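Local atomic coordinates of oxidoreductase (Corynebacterium diphtheriae, PDB entry 3K1Y), a protein that probably acts as an FMN-dependent oxidoreductase of the NADPH-dependent FMN reductase family. Residues A[170-173]-A[174-177]. Numbering follows the deposited sequence.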
ATOM      1  N   GLU A 170      10.928 -14.156 -21.150  1.00 36.47           N
ATOM      2  CA  GLU A 170      11.328 -12.930 -20.466  1.00 35.95           C
ATOM      3  C   GLU A 170      11.144 -13.087 -18.962  1.00 33.13           C
ATOM      4  O   GLU A 170      11.897 -12.525 -18.167  1.00 33.27           O
ATOM      5  CB  GLU A 170      10.484 -11.755 -20.967  1.00 36.12           C
ATOM      6  CG  GLU A 170      11.301 -10.581 -21.484  1.00 42.34           C
ATOM      7  CD  GLU A 170      11.975  -9.797 -20.372  1.00 47.39           C
ATOM      8  OE1 GLU A 170      11.277  -9.023 -19.674  1.00 43.86           O
ATOM      9  OE2 GLU A 170      13.205  -9.963 -20.193  1.00 51.38           O
ATOM     10  N   PHE A 171      10.137 -13.863 -18.582  1.00 26.60           N
ATOM     11  CA  PHE A 171       9.844 -14.100 -17.180  1.00 23.25           C
ATOM     12  C   PHE A 171      10.883 -15.014 -16.547  1.00 23.60           C
ATOM     13  O   PHE A 171      11.242 -14.833 -15.381  1.00 22.90           O
ATOM     14  CB  PHE A 171       8.450 -14.714 -17.029  1.00 22.05           C
ATOM     15  CG  PHE A 171       8.077 -15.009 -15.610  1.00 17.98           C
ATOM     16  CD1 PHE A 171       8.045 -13.991 -14.663  1.00 15.58           C
ATOM     17  CD2 PHE A 171       7.766 -16.304 -15.216  1.00 14.83           C
ATOM     18  CE1 PHE A 171       7.710 -14.261 -13.334  1.00 12.87           C
ATOM     19  CE2 PHE A 171       7.427 -16.586 -13.892  1.00 14.96           C
ATOM     20  CZ  PHE A 171       7.399 -15.564 -12.948  1.00 11.49           C
ATOM     21  N   ASN A 172      11.367 -15.993 -17.309  1.00 27.89           N
ATOM     22  CA  ASN A 172      12.372 -16.917 -16.786  1.00 29.22           C
ATOM     23  C   ASN A 172      13.712 -16.233 -16.546  1.00 29.45           C
ATOM     24  O   ASN A 172      14.496 -16.654 -15.691  1.00 29.82           O
ATOM     25  CB  ASN A 172      12.555 -18.111 -17.722  1.00 30.14           C
ATOM     26  CG  ASN A 172      11.571 -19.223 -17.427  1.00 30.87           C
ATOM     27  OD1 ASN A 172      11.418 -19.638 -16.275  1.00 31.00           O
ATOM     28  ND2 ASN A 172      10.898 -19.716 -18.463  1.00 29.37           N
ATOM     29  N   LYS A 173      13.967 -15.174 -17.300  1.00 26.78           N
ATOM     30  CA  LYS A 173      15.200 -14.427 -17.152  1.00 27.36           C
ATOM     31  C   LYS A 173      15.058 -13.642 -15.852  1.00 24.97           C
ATOM     32  O   LYS A 173      16.011 -13.497 -15.087  1.00 25.50           O
ATOM     33  CB  LYS A 173      15.363 -13.466 -18.328  1.00 28.79           C
ATOM     34  CG  LYS A 173      16.785 -13.284 -18.807  1.00 35.20           C
ATOM     35  CD  LYS A 173      17.328 -14.562 -19.434  1.00 41.20           C
ATOM     36  CE  LYS A 173      16.464 -15.016 -20.600  1.00 44.95           C
ATOM     37  NZ  LYS A 173      16.318 -13.957 -21.635  1.00 47.60           N
ATOM     38  N   ARG A 174      13.844 -13.152 -15.607  1.00 23.33           N
ATOM     39  CA  ARG A 174      13.544 -12.371 -14.415  1.00 20.36           C
ATOM     40  C   ARG A 174      13.804 -13.178 -13.138  1.00 18.92           C
ATOM     41  O   ARG A 174      14.327 -12.648 -12.148  1.00 17.67           O
ATOM     42  CB  ARG A 174      12.095 -11.901 -14.458  1.00 19.16           C
ATOM     43  CG  ARG A 174      11.804 -10.803 -13.476  1.00 17.11           C
ATOM     44  CD  ARG A 174      10.348 -10.415 -13.458  1.00 16.83           C
ATOM     45  NE  ARG A 174      10.074  -9.646 -12.249  1.00 16.01           N
ATOM     46  CZ  ARG A 174      10.519  -8.412 -12.030  1.00 15.60           C
ATOM     47  NH1 ARG A 174      11.248  -7.800 -12.954  1.00 14.75           N
ATOM     48  NH2 ARG A 174      10.279  -7.812 -10.868  1.00 12.24           N
ATOM     49  N   ILE A 175      13.439 -14.457 -13.161  1.00 21.41           N
ATOM     50  CA  ILE A 175      13.665 -15.336 -12.012  1.00 20.62           C
ATOM     51  C   ILE A 175      15.174 -15.403 -11.743  1.00 21.53           C
ATOM     52  O   ILE A 175      15.620 -15.295 -10.603  1.00 20.22           O
ATOM     53  CB  ILE A 175      13.132 -16.761 -12.290  1.00 21.45           C
ATOM     54  CG1 ILE A 175      11.602 -16.733 -12.415  1.00 20.22           C
ATOM     55  CG2 ILE A 175      13.572 -17.706 -11.185  1.00 20.24           C
ATOM     56  CD1 ILE A 175      10.975 -18.080 -12.700  1.00 27.06           C
ATOM     57  N   ALA A 176      15.953 -15.564 -12.808  1.00 18.03           N
ATOM     58  CA  ALA A 176      17.404 -15.627 -12.688  1.00 19.60           C
ATOM     59  C   ALA A 176      17.948 -14.356 -12.029  1.00 19.53           C
ATOM     60  O   ALA A 176      18.815 -14.433 -11.154  1.00 19.20           O
ATOM     61  CB  ALA A 176      18.041 -15.823 -14.061  1.00 21.71           C
ATOM     62  N   ARG A 177      17.439 -13.191 -12.434  1.00 19.56           N
ATOM     63  CA  ARG A 177      17.904 -11.937 -11.842  1.00 19.88           C
ATOM     64  C   ARG A 177      17.698 -11.945 -10.329  1.00 17.88           C
ATOM     65  O   ARG A 177      18.625 -11.655  -9.573  1.00 19.06           O
ATOM     66  CB  ARG A 177      17.184 -10.733 -12.452  1.00 20.39           C
ATOM     67  CG  ARG A 177      17.646  -9.401 -11.865  1.00 25.37           C
ATOM     68  CD  ARG A 177      16.930  -8.226 -12.501  1.00 27.28           C
ATOM     69  NE  ARG A 177      17.088  -8.239 -13.949  1.00 31.31           N
ATOM     70  CZ  ARG A 177      16.485  -7.401 -14.783  1.00 34.34           C
ATOM     71  NH1 ARG A 177      15.668  -6.464 -14.315  1.00 32.80           N
ATOM     72  NH2 ARG A 177      16.698  -7.507 -16.088  1.00 37.40           N
TER
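Phe171 and Ile175 meet one turn apart on helix 165-188. The Phe171 backbone O accepts from Ile175 N at 3.1 Å. Two further i to i+4 bonds run alongside. Glu170 O takes Arg174 N at 3.3 Å, and Lys173 O takes Arg177 N at 3.0 Å. The bond from Ala176 N to Asn172 O is weak, at 3.4 Å. All four carbonyls of 170-173 have an amide partner in the next turn, that of Asn172 only weakly. Among the side chains, Ile175 CG1 lies over one face of the Phe171 ring, and Ile175 CD1 is 4.0 Å from Phe171 CE2. The same CD1 is in van der Waals contact with Asn172 OD1 at 3.9 Å, the two side chains running alongside in the same direction. Phe171 also touches Val156 and Ala158 of strand 150-159 and Ile30 of helix 26-44; Ile175 packs on Ser33 and Ala37. Arg174 runs out straight through CG and CD to NE (chi2 -176°, chi3 164°), taking the guanidinium away from the helix. There NH2 donates to Gly155 O of strand 150-159, and NE is also hydrogen-bonded outside the two segments. Glu170 OE1 stays 6.8 Å from Arg174 NH1, too far for a salt bridge. This is regular alpha-helical bonding in the C-terminal helix flanking the parallel sheet of a flavodoxin-like fold.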